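Local atomic coordinates of polyketide synthase III (Ectocarpus siliculosus, PDB entry 4B0N), a protein that probably transfers acyl groups as a type III polyketide synthase of the chalcone/stilbene synthase family, and in brown algae belongs to a pathway to phlorotannin monomers. Residues N85-F93 with W356-N364; T264-M275 with G403-I414. All coordinates share one frame; numbering follows the deposited sequence.

Contact 1 of 2, residues N85-F93 with W356-N364; sequences NSRIGSRYF and WAVLGEYGN. With ACD (arachidonic acid), chain D.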
loop_
_atom_site.group_PDB
_atom_site.type_symbol
_atom_site.label_atom_id
_atom_site.label_comp_id
_atom_site.label_asym_id
_atom_site.label_seq_id
_atom_site.Cartn_x
_atom_site.Cartn_y
_atom_site.Cartn_z
ATOM N N ASN A 85 20.158 7.640 -27.267
ATOM C CA ASN A 85 21.085 7.585 -26.139
ATOM C C ASN A 85 20.387 7.093 -24.863
ATOM O O ASN A 85 20.558 7.663 -23.779
ATOM C CB ASN A 85 21.724 8.962 -25.923
ATOM C CG ASN A 85 23.013 8.897 -25.127
ATOM O OD1 ASN A 85 23.876 8.056 -25.383
ATOM N ND2 ASN A 85 23.155 9.800 -24.163
ATOM N N SER A 86 19.602 6.028 -25.005
ATOM C CA SER A 86 18.791 5.508 -23.904
ATOM C C SER A 86 19.180 4.090 -23.491
ATOM O O SER A 86 18.815 3.640 -22.399
ATOM C CB SER A 86 17.303 5.553 -24.269
ATOM O OG SER A 86 16.996 4.632 -25.301
ATOM N N ARG A 87 19.914 3.402 -24.368
ATOM C CA ARG A 87 20.284 1.988 -24.195
ATOM C C ARG A 87 19.061 1.062 -24.197
ATOM O O ARG A 87 19.147 -0.101 -23.806
ATOM C CB ARG A 87 21.139 1.776 -22.935
ATOM C CG ARG A 87 22.564 2.309 -23.017
ATOM C CD ARG A 87 23.552 1.248 -23.483
ATOM N NE ARG A 87 24.854 1.372 -22.823
ATOM C CZ ARG A 87 25.833 0.472 -22.901
ATOM N NH1 ARG A 87 25.672 -0.637 -23.615
ATOM N NH2 ARG A 87 26.976 0.674 -22.259
ATOM N N ILE A 88 17.930 1.598 -24.644
ATOM C CA ILE A 88 16.690 0.838 -24.765
ATOM C C ILE A 88 16.424 0.557 -26.244
ATOM O O ILE A 88 16.360 1.481 -27.061
ATOM C CB ILE A 88 15.495 1.590 -24.133
ATOM C CG1 ILE A 88 15.693 1.729 -22.622
ATOM C CG2 ILE A 88 14.182 0.877 -24.430
ATOM C CD1 ILE A 88 14.908 2.856 -21.986
ATOM N N GLY A 89 16.289 -0.725 -26.577
ATOM C CA GLY A 89 16.026 -1.144 -27.949
ATOM C C GLY A 89 14.546 -1.324 -28.206
ATOM O O GLY A 89 14.070 -1.110 -29.324
ATOM N N SER A 90 13.824 -1.714 -27.157
ATOM C CA SER A 90 12.395 -1.998 -27.233
ATOM C C SER A 90 11.762 -1.965 -25.846
ATOM O O SER A 90 12.465 -2.025 -24.834
ATOM C CB SER A 90 12.159 -3.370 -27.871
ATOM O OG SER A 90 12.802 -4.396 -27.133
ATOM N N ARG A 91 10.435 -1.858 -25.811
ATOM C CA ARG A 91 9.660 -1.976 -24.570
ATOM C C ARG A 91 8.197 -2.324 -24.855
ATOM O O ARG A 91 7.711 -2.127 -25.969
ATOM C CB ARG A 91 9.794 -0.726 -23.683
ATOM C CG ARG A 91 9.591 0.599 -24.390
ATOM C CD ARG A 91 10.236 1.745 -23.632
ATOM N NE ARG A 91 10.256 2.953 -24.454
ATOM C CZ ARG A 91 9.454 4.003 -24.286
ATOM N NH1 ARG A 91 8.564 4.027 -23.302
ATOM N NH2 ARG A 91 9.555 5.044 -25.101
ATOM N N TYR A 92 7.509 -2.851 -23.845
ATOM C CA TYR A 92 6.163 -3.402 -24.014
ATOM C C TYR A 92 5.071 -2.469 -23.493
ATOM O O TYR A 92 5.217 -1.860 -22.432
ATOM C CB TYR A 92 6.059 -4.767 -23.326
ATOM C CG TYR A 92 6.984 -5.824 -23.892
ATOM C CD1 TYR A 92 8.355 -5.790 -23.637
ATOM C CD2 TYR A 92 6.485 -6.866 -24.671
ATOM C CE1 TYR A 92 9.201 -6.754 -24.154
ATOM C CE2 TYR A 92 7.325 -7.839 -25.190
ATOM C CZ TYR A 92 8.681 -7.776 -24.926
ATOM O OH TYR A 92 9.523 -8.734 -25.439
ATOM N N PHE A 93 3.978 -2.370 -24.247
ATOM C CA PHE A 93 2.836 -1.535 -23.875
ATOM C C PHE A 93 1.512 -2.298 -23.951
ATOM O O PHE A 93 1.339 -3.187 -24.787
ATOM C CB PHE A 93 2.764 -0.287 -24.763
ATOM C CG PHE A 93 4.029 0.528 -24.788
ATOM C CD1 PHE A 93 4.584 1.027 -23.612
ATOM C CD2 PHE A 93 4.657 0.816 -25.995
ATOM C CE1 PHE A 93 5.749 1.780 -23.641
ATOM C CE2 PHE A 93 5.817 1.571 -26.029
ATOM C CZ PHE A 93 6.363 2.055 -24.852
ATOM N N TRP A 356 21.669 -4.259 -17.874
ATOM C CA TRP A 356 21.631 -3.665 -19.211
ATOM C C TRP A 356 20.706 -4.426 -20.115
ATOM O O TRP A 356 19.989 -3.833 -20.923
ATOM C CB TRP A 356 23.023 -3.613 -19.824
ATOM C CG TRP A 356 23.946 -2.614 -19.170
ATOM C CD1 TRP A 356 25.085 -2.880 -18.411
ATOM C CD2 TRP A 356 23.841 -1.149 -19.197
ATOM N NE1 TRP A 356 25.670 -1.717 -17.982
ATOM C CE2 TRP A 356 24.977 -0.643 -18.414
ATOM C CE3 TRP A 356 22.955 -0.240 -19.766
ATOM C CZ2 TRP A 356 25.194 0.715 -18.224
ATOM C CZ3 TRP A 356 23.185 1.127 -19.568
ATOM C CH2 TRP A 356 24.277 1.591 -18.816
ATOM N N ALA A 357 20.717 -5.751 -19.976
ATOM C CA ALA A 357 19.901 -6.643 -20.795
ATOM C C ALA A 357 18.400 -6.418 -20.590
ATOM O O ALA A 357 17.635 -6.381 -21.558
ATOM C CB ALA A 357 20.269 -8.096 -20.526
ATOM N N VAL A 358 17.988 -6.269 -19.331
ATOM C CA VAL A 358 16.592 -5.999 -19.003
ATOM C C VAL A 358 16.193 -4.639 -19.562
ATOM O O VAL A 358 15.194 -4.525 -20.270
ATOM C CB VAL A 358 16.339 -6.083 -17.481
ATOM C CG1 VAL A 358 15.012 -5.440 -17.098
ATOM C CG2 VAL A 358 16.371 -7.534 -17.028
ATOM N N LEU A 359 17.003 -3.626 -19.259
ATOM C CA LEU A 359 16.796 -2.254 -19.729
ATOM C C LEU A 359 16.661 -2.175 -21.251
ATOM O O LEU A 359 15.757 -1.517 -21.763
ATOM C CB LEU A 359 17.947 -1.361 -19.243
ATOM C CG LEU A 359 17.856 0.170 -19.185
ATOM C CD1 LEU A 359 18.395 0.820 -20.450
ATOM C CD2 LEU A 359 16.453 0.667 -18.848
ATOM N N GLY A 360 17.554 -2.860 -21.961
ATOM C CA GLY A 360 17.556 -2.866 -23.424
ATOM C C GLY A 360 16.334 -3.515 -24.049
ATOM O O GLY A 360 15.851 -3.069 -25.098
ATOM N N GLU A 361 15.832 -4.562 -23.401
ATOM C CA GLU A 361 14.718 -5.346 -23.931
ATOM C C GLU A 361 13.353 -4.843 -23.459
ATOM O O GLU A 361 12.379 -4.886 -24.216
ATOM C CB GLU A 361 14.909 -6.834 -23.590
ATOM C CG GLU A 361 13.728 -7.758 -23.890
ATOM C CD GLU A 361 13.302 -7.775 -25.353
ATOM O OE1 GLU A 361 14.108 -7.408 -26.239
ATOM O OE2 GLU A 361 12.147 -8.169 -25.620
ATOM N N TYR A 362 13.295 -4.352 -22.221
ATOM C CA TYR A 362 12.021 -4.018 -21.576
ATOM C C TYR A 362 11.865 -2.550 -21.174
ATOM O O TYR A 362 10.746 -2.089 -20.949
ATOM C CB TYR A 362 11.815 -4.888 -20.331
ATOM C CG TYR A 362 11.943 -6.380 -20.551
ATOM C CD1 TYR A 362 10.960 -7.096 -21.237
ATOM C CD2 TYR A 362 13.039 -7.083 -20.052
ATOM C CE1 TYR A 362 11.074 -8.464 -21.434
ATOM C CE2 TYR A 362 13.161 -8.451 -20.242
ATOM C CZ TYR A 362 12.177 -9.137 -20.931
ATOM O OH TYR A 362 12.298 -10.498 -21.118
ATOM N N GLY A 363 12.979 -1.829 -21.068
ATOM C CA GLY A 363 12.978 -0.480 -20.494
ATOM C C GLY A 363 12.828 -0.521 -18.983
ATOM O O GLY A 363 13.071 -1.553 -18.353
ATOM N N ASN A 364 12.430 0.606 -18.397
ATOM C CA ASN A 364 12.171 0.677 -16.959
ATOM C C ASN A 364 10.689 0.460 -16.634
ATOM O O ASN A 364 9.850 1.344 -16.840
ATOM C CB ASN A 364 12.680 2.002 -16.378
ATOM C CG ASN A 364 12.586 2.060 -14.858
ATOM O OD1 ASN A 364 12.350 1.048 -14.188
ATOM N ND2 ASN A 364 12.774 3.254 -14.306
HETATM C C1 ACD D . 11.087 6.422 -10.716
HETATM C C2 ACD D . 9.803 6.283 -9.927
HETATM C C3 ACD D . 8.685 5.795 -10.844
HETATM C C4 ACD D . 7.345 6.402 -10.448
HETATM C C5 ACD D . 6.358 6.263 -11.582
HETATM C C6 ACD D . 5.124 6.747 -11.468
HETATM C C7 ACD D . 4.152 6.582 -12.612
HETATM C C8 ACD D . 4.310 7.676 -13.640
HETATM C C9 ACD D . 3.964 7.431 -14.903
HETATM C C10 ACD D . 4.101 8.505 -15.957
HETATM C C11 ACD D . 5.079 8.070 -17.019
HETATM C C12 ACD D . 4.753 8.164 -18.305
HETATM C C13 ACD D . 5.746 7.731 -19.358
HETATM C C14 ACD D . 5.093 6.817 -20.367
HETATM C C15 ACD D . 5.848 6.188 -21.265
HETATM C C16 ACD D . 5.227 5.270 -22.290
HETATM C C17 ACD D . 4.914 6.069 -23.550
HETATM C C18 ACD D . 5.861 5.743 -24.698
HETATM C C19 ACD D . 6.225 7.017 -25.450
HETATM C C20 ACD D . 6.945 6.705 -26.742
HETATM O O1 ACD D . 12.143 5.944 -10.242
#
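Where the loop leading into strand 90-93 meets the last turn of helix 353-362, Gly89 N and Ser90 N both donate to Gly360 O, and the axes of strand 90-93 and of the helical segment 356-362 approach to 5.9 Å at 60°. Gly89 N meets Gly360 O at 2.8 Å on a lone pair in the carbonyl plane, whereas Ser90 N approaches that oxygen nearly end-on. Ser90 OG, placed between its backbone N and carbonyl carbon (chi1 59°), donates to Glu361 O. Glu361 folds at chi2, and Tyr92 OH donates to its OE2 at 2.7 Å, that oxygen lying at the Tyr92 ring edge; Arg56 bridges to the same carboxylate oxygen and also bonds Tyr92 OH. The contact thus ties the N-terminal to the C-terminal half of the thiolase-like fold, beside the arachidonic acid pocket: Arg91 NH1 lies 3.5 Å from C18 of the ligand, and Phe93 CZ 3.7 Å from that carbon. At the other end, the Arg87 guanidinium rests over the face of the Trp356 six-membered ring, a cation-pi stack with CZ 4.3 Å from the ring centroid and planes 28° apart, while NH2 reaches Glu349 in a salt bridge. Between these polar ends, Ile88 CG1 packs across Leu359 CD1 at 3.6 Å.

Contact 2 of 2, residues T264-M275 with G403-I414; sequences TLAIVDNHAWLM and GVGAEGILLRQI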
loop_
_atom_site.group_PDB
_atom_site.type_symbol
_atom_site.label_atom_id
_atom_site.label_comp_id
_atom_site.label_asym_id
_atom_site.label_seq_id
_atom_site.Cartn_x
_atom_site.Cartn_y
_atom_site.Cartn_z
ATOM N N THR A 264 20.192 -24.142 -2.922
ATOM C CA THR A 264 19.116 -23.161 -2.740
ATOM C C THR A 264 19.617 -21.830 -2.174
ATOM O O THR A 264 20.339 -21.797 -1.171
ATOM C CB THR A 264 17.989 -23.717 -1.833
ATOM O OG1 THR A 264 17.489 -24.945 -2.377
ATOM C CG2 THR A 264 16.835 -22.732 -1.713
ATOM N N LEU A 265 19.232 -20.744 -2.840
ATOM C CA LEU A 265 19.466 -19.391 -2.347
ATOM C C LEU A 265 18.245 -18.922 -1.569
ATOM O O LEU A 265 17.109 -19.101 -2.016
ATOM C CB LEU A 265 19.732 -18.427 -3.507
ATOM C CG LEU A 265 21.048 -18.540 -4.282
ATOM C CD1 LEU A 265 20.940 -17.818 -5.618
ATOM C CD2 LEU A 265 22.224 -18.006 -3.472
ATOM N N ALA A 266 18.484 -18.331 -0.403
ATOM C CA ALA A 266 17.408 -17.767 0.405
ATOM C C ALA A 266 17.669 -16.295 0.706
ATOM O O ALA A 266 18.822 -15.868 0.772
ATOM C CB ALA A 266 17.249 -18.552 1.692
ATOM N N ILE A 267 16.599 -15.525 0.882
ATOM C CA ILE A 267 16.729 -14.117 1.251
ATOM C C ILE A 267 17.069 -14.014 2.747
ATOM O O ILE A 267 16.185 -14.059 3.611
ATOM C CB ILE A 267 15.481 -13.284 0.862
ATOM C CG1 ILE A 267 15.137 -13.500 -0.621
ATOM C CG2 ILE A 267 15.714 -11.802 1.143
ATOM C CD1 ILE A 267 13.785 -12.967 -1.052
ATOM N N VAL A 268 18.366 -13.885 3.028
ATOM C CA VAL A 268 18.896 -13.917 4.394
ATOM C C VAL A 268 18.602 -12.637 5.183
ATOM O O VAL A 268 18.371 -12.694 6.395
ATOM C CB VAL A 268 20.417 -14.207 4.404
ATOM C CG1 VAL A 268 20.922 -14.417 5.826
ATOM C CG2 VAL A 268 20.734 -15.433 3.566
ATOM N N ASP A 269 18.616 -11.492 4.503
ATOM C CA ASP A 269 18.358 -10.211 5.163
ATOM C C ASP A 269 17.791 -9.157 4.215
ATOM O O ASP A 269 17.881 -9.290 2.993
ATOM C CB ASP A 269 19.638 -9.683 5.830
ATOM C CG ASP A 269 19.360 -8.636 6.909
ATOM O OD1 ASP A 269 18.326 -8.734 7.606
ATOM O OD2 ASP A 269 20.186 -7.711 7.065
ATOM N N ASN A 270 17.194 -8.121 4.799
ATOM C CA ASN A 270 16.805 -6.918 4.073
ATOM C C ASN A 270 17.376 -5.671 4.747
ATOM O O ASN A 270 17.522 -5.626 5.971
ATOM C CB ASN A 270 15.279 -6.818 3.928
ATOM C CG ASN A 270 14.545 -7.041 5.240
ATOM O OD1 ASN A 270 14.557 -6.191 6.132
ATOM N ND2 ASN A 270 13.885 -8.188 5.355
ATOM N N HIS A 271 17.706 -4.667 3.939
ATOM C CA HIS A 271 18.287 -3.431 4.446
ATOM C C HIS A 271 17.713 -2.240 3.743
ATOM O O HIS A 271 17.397 -2.303 2.553
ATOM C CB HIS A 271 19.806 -3.463 4.311
ATOM C CG HIS A 271 20.518 -2.383 5.094
ATOM N ND1 HIS A 271 20.439 -2.288 6.435
ATOM C CD2 HIS A 271 21.354 -1.349 4.674
ATOM C CE1 HIS A 271 21.174 -1.240 6.853
ATOM N NE2 HIS A 271 21.734 -0.667 5.774
ATOM N N ALA A 272 17.564 -1.147 4.485
ATOM C CA ALA A 272 17.071 0.114 3.945
ATOM C C ALA A 272 17.946 1.274 4.412
ATOM O O ALA A 272 18.701 1.139 5.374
ATOM C CB ALA A 272 15.625 0.334 4.360
ATOM N N TRP A 273 17.858 2.401 3.711
ATOM C CA TRP A 273 18.528 3.634 4.120
ATOM C C TRP A 273 18.015 4.827 3.372
ATOM O O TRP A 273 18.072 4.870 2.143
ATOM C CB TRP A 273 20.041 3.532 3.960
ATOM C CG TRP A 273 20.761 4.664 4.647
ATOM C CD1 TRP A 273 21.305 5.806 4.064
ATOM C CD2 TRP A 273 21.012 4.814 6.087
ATOM N NE1 TRP A 273 21.869 6.621 5.015
ATOM C CE2 TRP A 273 21.729 6.087 6.248
ATOM C CE3 TRP A 273 20.733 4.048 7.218
ATOM C CZ2 TRP A 273 22.138 6.549 7.492
ATOM C CZ3 TRP A 273 21.150 4.524 8.466
ATOM C CH2 TRP A 273 21.836 5.744 8.598
ATOM N N LEU A 274 17.513 5.810 4.117
ATOM C CA LEU A 274 17.074 7.082 3.551
ATOM C C LEU A 274 18.251 8.061 3.504
ATOM O O LEU A 274 18.930 8.288 4.510
ATOM C CB LEU A 274 15.931 7.670 4.385
ATOM C CG LEU A 274 14.777 8.414 3.700
ATOM C CD1 LEU A 274 13.794 8.900 4.750
ATOM C CD2 LEU A 274 15.239 9.587 2.848
ATOM N N MET A 275 18.486 8.635 2.327
ATOM C CA MET A 275 19.599 9.561 2.119
ATOM C C MET A 275 19.205 10.993 2.473
ATOM O O MET A 275 18.148 11.479 2.055
ATOM C CB MET A 275 20.093 9.487 0.671
ATOM C CG MET A 275 20.486 8.088 0.216
ATOM S SD MET A 275 20.382 7.886 -1.572
ATOM C CE MET A 275 20.747 6.140 -1.728
ATOM N N GLY A 403 12.585 9.480 -1.644
ATOM C CA GLY A 403 13.237 9.767 -0.372
ATOM C C GLY A 403 14.406 10.730 -0.495
ATOM O O GLY A 403 14.364 11.816 0.089
ATOM N N VAL A 404 15.461 10.356 -1.227
ATOM C CA VAL A 404 15.586 9.050 -1.879
ATOM C C VAL A 404 16.096 7.994 -0.906
ATOM O O VAL A 404 17.090 8.196 -0.204
ATOM C CB VAL A 404 16.492 9.111 -3.136
ATOM C CG1 VAL A 404 16.819 7.715 -3.655
ATOM C CG2 VAL A 404 15.829 9.926 -4.234
ATOM N N GLY A 405 15.389 6.872 -0.861
ATOM C CA GLY A 405 15.810 5.737 -0.060
ATOM C C GLY A 405 16.416 4.643 -0.914
ATOM O O GLY A 405 16.092 4.510 -2.096
ATOM N N ALA A 406 17.312 3.868 -0.311
ATOM C CA ALA A 406 17.855 2.677 -0.948
ATOM C C ALA A 406 17.226 1.440 -0.312
ATOM O O ALA A 406 17.167 1.319 0.911
ATOM C CB ALA A 406 19.367 2.648 -0.820
ATOM N N GLU A 407 16.742 0.536 -1.158
ATOM C CA GLU A 407 16.037 -0.661 -0.714
ATOM C C GLU A 407 16.680 -1.903 -1.309
ATOM O O GLU A 407 16.745 -2.045 -2.531
ATOM C CB GLU A 407 14.567 -0.591 -1.135
ATOM C CG GLU A 407 13.591 -0.267 -0.012
ATOM C CD GLU A 407 13.708 1.155 0.505
ATOM O OE1 GLU A 407 13.881 2.082 -0.318
ATOM O OE2 GLU A 407 13.606 1.343 1.736
ATOM N N GLY A 408 17.143 -2.806 -0.448
ATOM C CA GLY A 408 17.857 -3.991 -0.915
ATOM C C GLY A 408 17.584 -5.275 -0.161
ATOM O O GLY A 408 17.032 -5.256 0.940
ATOM N N ILE A 409 17.974 -6.392 -0.772
ATOM C CA ILE A 409 17.860 -7.726 -0.167
ATOM C C ILE A 409 19.144 -8.529 -0.393
ATOM O O ILE A 409 19.865 -8.303 -1.372
ATOM C CB ILE A 409 16.646 -8.522 -0.706
ATOM C CG1 ILE A 409 16.615 -8.503 -2.242
ATOM C CG2 ILE A 409 15.347 -7.989 -0.111
ATOM C CD1 ILE A 409 15.858 -9.653 -2.871
ATOM N N LEU A 410 19.423 -9.457 0.519
ATOM C CA LEU A 410 20.628 -10.281 0.445
ATOM C C LEU A 410 20.285 -11.753 0.280
ATOM O O LEU A 410 19.553 -12.327 1.091
ATOM C CB LEU A 410 21.516 -10.070 1.681
ATOM C CG LEU A 410 22.808 -10.881 1.851
ATOM C CD1 LEU A 410 23.768 -10.693 0.686
ATOM C CD2 LEU A 410 23.491 -10.514 3.159
ATOM N N LEU A 411 20.821 -12.349 -0.780
ATOM C CA LEU A 411 20.619 -13.766 -1.065
ATOM C C LEU A 411 21.900 -14.547 -0.830
ATOM O O LEU A 411 22.922 -14.285 -1.469
ATOM C CB LEU A 411 20.129 -13.979 -2.501
ATOM C CG LEU A 411 18.730 -13.482 -2.863
ATOM C CD1 LEU A 411 18.784 -12.035 -3.330
ATOM C CD2 LEU A 411 18.129 -14.368 -3.943
ATOM N N ARG A 412 21.839 -15.492 0.105
ATOM C CA ARG A 412 22.951 -16.400 0.364
ATOM C C ARG A 412 22.478 -17.844 0.298
ATOM O O ARG A 412 21.299 -18.134 0.522
ATOM C CB ARG A 412 23.611 -16.112 1.716
ATOM C CG ARG A 412 24.297 -14.757 1.806
ATOM C CD ARG A 412 25.010 -14.593 3.136
ATOM N NE ARG A 412 26.321 -15.239 3.140
ATOM C CZ ARG A 412 27.046 -15.475 4.232
ATOM N NH1 ARG A 412 26.594 -15.131 5.434
ATOM N NH2 ARG A 412 28.227 -16.063 4.125
ATOM N N GLN A 413 23.412 -18.738 -0.011
ATOM C CA GLN A 413 23.113 -20.150 -0.227
ATOM C C GLN A 413 23.026 -20.941 1.081
ATOM O O GLN A 413 23.804 -20.717 2.015
ATOM C CB GLN A 413 24.164 -20.763 -1.156
ATOM C CG GLN A 413 23.758 -22.085 -1.788
ATOM C CD GLN A 413 24.542 -22.404 -3.047
ATOM O OE1 GLN A 413 25.097 -23.494 -3.186
ATOM N NE2 GLN A 413 24.589 -21.456 -3.975
ATOM N N ILE A 414 22.059 -21.857 1.140
ATOM C CA ILE A 414 21.958 -22.819 2.237
ATOM C C ILE A 414 22.326 -24.210 1.716
ATOM O O ILE A 414 22.737 -25.090 2.478
ATOM C CB ILE A 414 20.545 -22.863 2.862
ATOM C CG1 ILE A 414 19.903 -21.470 2.886
ATOM C CG2 ILE A 414 20.597 -23.488 4.257
ATOM C CD1 ILE A 414 18.424 -21.492 3.208
#
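Met275 turns CG away from its carbonyl carbon (chi1 -55°) and then runs extended, which lays its thioether beside Val404, pointing the same way, with SD 4.1 Å from Val404 CG1 and CE 3.9 Å from Ala406 CB. Val268, with CG2 beside its own backbone N, brings that methyl to 3.5 Å from Arg412 CB. Strands 265-274 and 405-413 are antiparallel neighbours in the mixed sheet of the C-terminal half. Their register shifts by one residue between Ile267 and Asp269, a beta bulge with Val268 as the extra residue: Val268 N donates to Leu410 O at 2.8 Å, while Leu410 N turns to Asp269 O. On the Leu265 and Ile267 face, the side chains of Ile267 and Ile409 approach obliquely, CG2 of the first 3.9 Å from CB of the second; on the other face, Ala266 CB meets Ile414 CD1 at 3.5 Å. Replacing Met275 by an alanine removes SD and CE, and would probably leave a gap beside Val404 CG1 and Ala406 CB. Asp269 OD2 forms a salt bridge with Lys317 and a hydrogen bond with His318, and Leu274 packs on Ile175 of the second subunit. Cohesion between the strands therefore rests chiefly on main-chain N-H to carbonyl bonds and apolar packing, a chemistry that pairs the buried backbone polar groups without calling on charged side chains across the interface.

How the contacts relate
Two ways of joining distant sequence are illustrated here: contact 1 sets a short strand against a helix end, and contact 2 pairs strands within one sheet. Their centres lie 25 Å apart, and the nearest atoms are about 12 Å from each other, without touching. Along the chain the order is 85-93, 264-275, 356-364, 403-414, and the two contacts interleave. Three of these segments fall in the C-terminal half; only 85-93 comes from the N-terminal half, so contact 1 links the halves while contact 2 pairs two of the four strands of the C-terminal sheet, 265-274 being one of its two outer strands within the chain. Contact 1 contributes Arg91 and Phe93 to the arachidonic acid pocket; contact 2 reaches the second subunit.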